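Long-range contact in transketolase (Campylobacter jejuni, PDB 3L84), which is an enzyme of the transketolase family, a two-subunit assembly whose chains carry thiamine diphosphate-binding and pyrimidine-binding domains: residues 389-401 / 410-424. Sequence-based numbering, arbitrary orientation.
Sequences IREHAMAAINNAF and FSATFFIFSEYLKPA
L421 turns its CG between its own backbone N and carbonyl carbon (chi1 58°), and E391 bends at chi2 (86°); the first torsion lays leucine against helix 391-401, the second swings the glutamate's carboxylate beside Y420. Helix 391-404 is the connection of a beta-alpha-beta crossover from strand 384-386 to strand 408-414 in the parallel sheet of the pyrimidine-binding domain, running nearly antiparallel to the strand it leads into. Helix 418-431 follows that strand and packs against helix 391-404, where two of its side chains act as knobs in holes. L421 sits among E391, H392, M394 and A395: its CB lies 3.4 Å from E391 O, and its CD2 meets the terminal CE of selenomethionine M394 at 3.8 Å. That same methyl also reaches the backbone of A412, so M394 wedges between strand and helix. One turn on, A424 CB drops among H392, A395, A396 and N399, 3.6 Å from A395 CB; the small alanines let the backbones come close. The H392 ring carries Y420 O over one face, 3.3 Å from H392 CG, while its CE1 touches P423 CB at 3.6 Å as the two side chains cross at about a right angle. H392 ND1 is buried here with no polar partner in the model. On the strand side, a water donates a hydrogen bond to E391 OE2 (2.7 Å) and accepts one from T413 OG1 (2.8 Å), bridging helix to strand. Y420 itself reaches onward through its hydroxyl to L116 of the second subunit. H435 binds both S411 OG and N399 OD1, which steadies the asparagine amide. Its other end, N399 ND2, gives a nearly straight bond to A424 O, 3.0 Å long with an N-H...O angle of 171°, arriving from above the carbonyl plane.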
loop_
_atom_site.group_PDB
_atom_site.type_symbol
_atom_site.label_atom_id
_atom_site.label_comp_id
_atom_site.label_asym_id
_atom_site.label_seq_id
_atom_site.Cartn_x
_atom_site.Cartn_y
_atom_site.Cartn_z
ATOM N N ILE A 389 3.269 -11.792 -8.256
ATOM C CA ILE A 389 3.501 -10.352 -8.118
ATOM C C ILE A 389 2.308 -9.785 -7.351
ATOM O O ILE A 389 1.468 -9.052 -7.885
ATOM C CB ILE A 389 3.802 -9.645 -9.431
ATOM C CG1 ILE A 389 4.917 -10.365 -10.233
ATOM C CG2 ILE A 389 4.259 -8.211 -9.147
ATOM C CD1 ILE A 389 4.482 -11.585 -11.096
ATOM N N ARG A 390 2.248 -10.164 -6.063
ATOM C CA ARG A 390 1.081 -9.955 -5.224
ATOM C C ARG A 390 1.512 -9.654 -3.800
ATOM O O ARG A 390 1.254 -10.402 -2.857
ATOM C CB ARG A 390 0.179 -11.211 -5.219
ATOM C CG ARG A 390 -0.347 -11.662 -6.564
ATOM C CD ARG A 390 -1.229 -12.874 -6.376
ATOM N NE ARG A 390 -1.705 -13.467 -7.619
ATOM C CZ ARG A 390 -1.155 -14.506 -8.229
ATOM N NH1 ARG A 390 -0.086 -15.120 -7.770
ATOM N NH2 ARG A 390 -1.741 -14.971 -9.326
ATOM N N GLU A 391 2.231 -8.581 -3.620
ATOM C CA GLU A 391 2.806 -8.297 -2.311
ATOM C C GLU A 391 1.744 -8.212 -1.233
ATOM O O GLU A 391 1.920 -8.723 -0.126
ATOM C CB GLU A 391 3.637 -7.004 -2.304
ATOM C CG GLU A 391 4.866 -6.998 -3.173
ATOM C CD GLU A 391 4.586 -6.587 -4.602
ATOM O OE1 GLU A 391 3.414 -6.280 -4.970
ATOM O OE2 GLU A 391 5.567 -6.544 -5.386
ATOM N N HIS A 392 0.666 -7.514 -1.538
ATOM C CA HIS A 392 -0.340 -7.237 -0.510
ATOM C C HIS A 392 -1.043 -8.515 -0.082
ATOM O O HIS A 392 -1.131 -8.819 1.111
ATOM C CB HIS A 392 -1.294 -6.189 -1.020
ATOM C CG HIS A 392 -2.105 -5.460 -0.017
ATOM N ND1 HIS A 392 -1.985 -5.516 1.352
ATOM C CD2 HIS A 392 -3.066 -4.542 -0.287
ATOM C CE1 HIS A 392 -2.867 -4.656 1.885
ATOM N NE2 HIS A 392 -3.538 -4.092 0.915
ATOM N N ALA A 393 -1.551 -9.287 -1.036
ATOM C CA ALA A 393 -2.176 -10.566 -0.704
ATOM C C ALA A 393 -1.172 -11.486 -0.014
ATOM O O ALA A 393 -1.558 -12.226 0.883
ATOM C CB ALA A 393 -2.771 -11.219 -1.956
HETATM N N MSE A 394 0.088 -11.484 -0.433
HETATM C CA MSE A 394 1.081 -12.318 0.256
HETATM C C MSE A 394 1.095 -12.050 1.748
HETATM O O MSE A 394 1.041 -12.973 2.593
HETATM C CB MSE A 394 2.486 -12.066 -0.313
HETATM C CG MSE A 394 3.594 -12.681 0.506
HETATM SE SE MSE A 394 5.354 -12.407 -0.271
HETATM C CE MSE A 394 5.481 -10.463 0.008
ATOM N N ALA A 395 1.196 -10.777 2.106
ATOM C CA ALA A 395 1.251 -10.457 3.540
ATOM C C ALA A 395 -0.046 -10.825 4.271
ATOM O O ALA A 395 0.010 -11.322 5.394
ATOM C CB ALA A 395 1.589 -8.965 3.720
ATOM N N ALA A 396 -1.206 -10.575 3.693
ATOM C CA ALA A 396 -2.485 -10.917 4.315
ATOM C C ALA A 396 -2.648 -12.435 4.423
ATOM O O ALA A 396 -3.183 -12.959 5.413
ATOM C CB ALA A 396 -3.658 -10.261 3.556
ATOM N N ILE A 397 -2.196 -13.165 3.425
ATOM C CA ILE A 397 -2.218 -14.649 3.473
ATOM C C ILE A 397 -1.321 -15.150 4.589
ATOM O O ILE A 397 -1.715 -16.013 5.381
ATOM C CB ILE A 397 -1.767 -15.241 2.107
ATOM C CG1 ILE A 397 -2.904 -15.142 1.100
ATOM C CG2 ILE A 397 -1.232 -16.689 2.232
ATOM C CD1 ILE A 397 -2.533 -15.285 -0.367
ATOM N N ASN A 398 -0.119 -14.582 4.695
ATOM C CA ASN A 398 0.797 -15.017 5.738
ATOM C C ASN A 398 0.355 -14.581 7.126
ATOM O O ASN A 398 0.643 -15.277 8.104
ATOM C CB ASN A 398 2.212 -14.562 5.411
ATOM C CG ASN A 398 2.952 -15.503 4.486
ATOM O OD1 ASN A 398 4.029 -15.097 3.918
ATOM N ND2 ASN A 398 2.497 -16.694 4.354
ATOM N N ASN A 399 -0.425 -13.497 7.243
ATOM C CA ASN A 399 -1.054 -13.180 8.534
ATOM C C ASN A 399 -1.938 -14.338 8.985
ATOM O O ASN A 399 -1.963 -14.690 10.164
ATOM C CB ASN A 399 -1.876 -11.900 8.446
ATOM C CG ASN A 399 -1.066 -10.646 8.398
ATOM O OD1 ASN A 399 0.123 -10.625 8.687
ATOM N ND2 ASN A 399 -1.737 -9.546 8.028
ATOM N N ALA A 400 -2.652 -14.950 8.046
ATOM C CA ALA A 400 -3.468 -16.098 8.350
ATOM C C ALA A 400 -2.638 -17.354 8.629
ATOM O O ALA A 400 -2.987 -18.096 9.548
ATOM C CB ALA A 400 -4.488 -16.341 7.197
ATOM N N PHE A 401 -1.571 -17.599 7.886
ATOM C CA PHE A 401 -0.663 -18.691 8.233
ATOM C C PHE A 401 -0.223 -18.545 9.674
ATOM O O PHE A 401 -0.120 -19.534 10.405
ATOM C CB PHE A 401 0.582 -18.762 7.327
ATOM C CG PHE A 401 0.425 -19.578 6.065
ATOM C CD1 PHE A 401 -0.153 -19.069 4.929
ATOM C CD2 PHE A 401 0.878 -20.898 6.048
ATOM C CE1 PHE A 401 -0.276 -19.841 3.784
ATOM C CE2 PHE A 401 0.760 -21.679 4.896
ATOM C CZ PHE A 401 0.200 -21.147 3.769
ATOM N N PHE A 410 7.172 -16.406 6.600
ATOM C CA PHE A 410 7.859 -15.189 6.161
ATOM C C PHE A 410 7.375 -14.747 4.801
ATOM O O PHE A 410 7.035 -15.540 3.936
ATOM C CB PHE A 410 9.419 -15.328 6.172
ATOM C CG PHE A 410 9.988 -16.247 5.121
ATOM C CD1 PHE A 410 10.247 -15.779 3.824
ATOM C CD2 PHE A 410 10.218 -17.574 5.407
ATOM C CE1 PHE A 410 10.769 -16.646 2.863
ATOM C CE2 PHE A 410 10.738 -18.433 4.447
ATOM C CZ PHE A 410 11.010 -17.957 3.181
ATOM N N SER A 411 7.293 -13.414 4.647
ATOM C CA SER A 411 6.921 -12.703 3.415
ATOM C C SER A 411 8.114 -11.925 2.931
ATOM O O SER A 411 8.727 -11.219 3.736
ATOM C CB SER A 411 5.793 -11.691 3.687
ATOM O OG SER A 411 4.623 -12.341 4.176
ATOM N N ALA A 412 8.453 -11.991 1.643
ATOM C CA ALA A 412 9.637 -11.330 1.112
ATOM C C ALA A 412 9.344 -10.511 -0.112
ATOM O O ALA A 412 8.617 -10.941 -1.014
ATOM C CB ALA A 412 10.758 -12.358 0.831
ATOM N N THR A 413 9.979 -9.345 -0.180
ATOM C CA THR A 413 10.009 -8.516 -1.381
ATOM C C THR A 413 11.136 -7.494 -1.241
ATOM O O THR A 413 11.874 -7.482 -0.229
ATOM C CB THR A 413 8.630 -7.828 -1.642
ATOM O OG1 THR A 413 8.675 -7.111 -2.884
ATOM C CG2 THR A 413 8.208 -6.874 -0.507
ATOM N N PHE A 414 11.311 -6.663 -2.242
ATOM C CA PHE A 414 12.219 -5.534 -2.091
ATOM C C PHE A 414 11.649 -4.560 -1.085
ATOM O O PHE A 414 10.416 -4.340 -0.996
ATOM C CB PHE A 414 12.354 -4.756 -3.412
ATOM C CG PHE A 414 13.080 -5.476 -4.541
ATOM C CD1 PHE A 414 14.082 -6.390 -4.312
ATOM C CD2 PHE A 414 12.759 -5.175 -5.875
ATOM C CE1 PHE A 414 14.743 -7.017 -5.367
ATOM C CE2 PHE A 414 13.444 -5.806 -6.915
ATOM C CZ PHE A 414 14.429 -6.695 -6.654
ATOM N N PHE A 415 12.526 -3.875 -0.355
ATOM C CA PHE A 415 12.069 -2.926 0.658
ATOM C C PHE A 415 11.204 -1.826 0.046
ATOM O O PHE A 415 10.254 -1.368 0.680
ATOM C CB PHE A 415 13.298 -2.343 1.382
ATOM C CG PHE A 415 13.018 -1.581 2.666
ATOM C CD1 PHE A 415 11.960 -1.907 3.506
ATOM C CD2 PHE A 415 13.892 -0.578 3.063
ATOM C CE1 PHE A 415 11.785 -1.235 4.717
ATOM C CE2 PHE A 415 13.720 0.073 4.269
ATOM C CZ PHE A 415 12.674 -0.247 5.060
ATOM N N ILE A 416 11.470 -1.382 -1.185
ATOM C CA ILE A 416 10.620 -0.346 -1.737
ATOM C C ILE A 416 9.170 -0.832 -1.883
ATOM O O ILE A 416 8.215 -0.053 -1.716
ATOM C CB ILE A 416 11.171 0.142 -3.091
ATOM C CG1 ILE A 416 10.375 1.331 -3.613
ATOM C CG2 ILE A 416 11.220 -0.956 -4.131
ATOM C CD1 ILE A 416 10.298 2.520 -2.626
ATOM N N PHE A 417 8.946 -2.112 -2.131
ATOM C CA PHE A 417 7.623 -2.687 -2.308
ATOM C C PHE A 417 6.989 -3.142 -1.019
ATOM O O PHE A 417 5.845 -3.632 -1.021
ATOM C CB PHE A 417 7.611 -3.768 -3.418
ATOM C CG PHE A 417 8.138 -3.285 -4.686
ATOM C CD1 PHE A 417 7.866 -1.971 -5.114
ATOM C CD2 PHE A 417 8.972 -4.078 -5.444
ATOM C CE1 PHE A 417 8.397 -1.459 -6.310
ATOM C CE2 PHE A 417 9.513 -3.549 -6.651
ATOM C CZ PHE A 417 9.238 -2.265 -7.035
ATOM N N SER A 418 7.659 -2.907 0.111
ATOM C CA SER A 418 6.986 -2.984 1.406
ATOM C C SER A 418 5.745 -2.089 1.402
ATOM O O SER A 418 4.761 -2.373 2.083
ATOM C CB SER A 418 7.899 -2.581 2.564
ATOM O OG SER A 418 8.265 -1.223 2.508
ATOM N N GLU A 419 5.794 -1.014 0.627
ATOM C CA GLU A 419 4.656 -0.076 0.608
ATOM C C GLU A 419 3.418 -0.716 0.022
ATOM O O GLU A 419 2.300 -0.303 0.362
ATOM C CB GLU A 419 5.003 1.207 -0.120
ATOM C CG GLU A 419 6.164 1.919 0.534
ATOM C CD GLU A 419 6.327 3.373 0.187
ATOM O OE1 GLU A 419 5.976 3.773 -0.950
ATOM O OE2 GLU A 419 6.808 4.121 1.050
ATOM N N TYR A 420 3.563 -1.695 -0.862
ATOM C CA TYR A 420 2.396 -2.402 -1.410
ATOM C C TYR A 420 1.738 -3.266 -0.372
ATOM O O TYR A 420 0.525 -3.530 -0.525
ATOM C CB TYR A 420 2.793 -3.272 -2.613
ATOM C CG TYR A 420 2.939 -2.578 -3.953
ATOM C CD1 TYR A 420 3.921 -1.655 -4.203
ATOM C CD2 TYR A 420 2.111 -2.943 -5.023
ATOM C CE1 TYR A 420 4.068 -1.071 -5.452
ATOM C CE2 TYR A 420 2.245 -2.361 -6.286
ATOM C CZ TYR A 420 3.235 -1.436 -6.505
ATOM O OH TYR A 420 3.374 -0.856 -7.776
ATOM N N LEU A 421 2.457 -3.725 0.650
ATOM C CA LEU A 421 1.917 -4.644 1.669
ATOM C C LEU A 421 1.717 -4.022 3.048
ATOM O O LEU A 421 1.259 -4.703 3.992
ATOM C CB LEU A 421 2.713 -5.965 1.745
ATOM C CG LEU A 421 4.210 -5.854 2.051
ATOM C CD1 LEU A 421 4.524 -5.370 3.476
ATOM C CD2 LEU A 421 4.873 -7.223 1.806
ATOM N N LYS A 422 2.058 -2.737 3.213
ATOM C CA LYS A 422 2.029 -2.074 4.519
ATOM C C LYS A 422 0.683 -2.228 5.250
ATOM O O LYS A 422 0.699 -2.456 6.452
ATOM C CB LYS A 422 2.445 -0.615 4.355
ATOM C CG LYS A 422 2.314 0.286 5.597
ATOM C CD LYS A 422 3.200 -0.092 6.746
ATOM C CE LYS A 422 2.977 0.833 7.947
ATOM N NZ LYS A 422 1.645 0.545 8.580
ATOM N N PRO A 423 -0.469 -2.141 4.574
ATOM C CA PRO A 423 -1.723 -2.245 5.366
ATOM C C PRO A 423 -1.865 -3.590 6.046
ATOM O O PRO A 423 -2.399 -3.693 7.148
ATOM C CB PRO A 423 -2.828 -2.029 4.316
ATOM C CG PRO A 423 -2.178 -1.253 3.260
ATOM C CD PRO A 423 -0.740 -1.762 3.173
ATOM N N ALA A 424 -1.399 -4.667 5.412
ATOM C CA ALA A 424 -1.426 -6.000 5.991
ATOM C C ALA A 424 -0.342 -6.171 7.039
ATOM O O ALA A 424 -0.559 -6.829 8.049
ATOM C CB ALA A 424 -1.279 -7.073 4.875
HETATM O O HOH W 1 7.710 -8.153 -5.249
#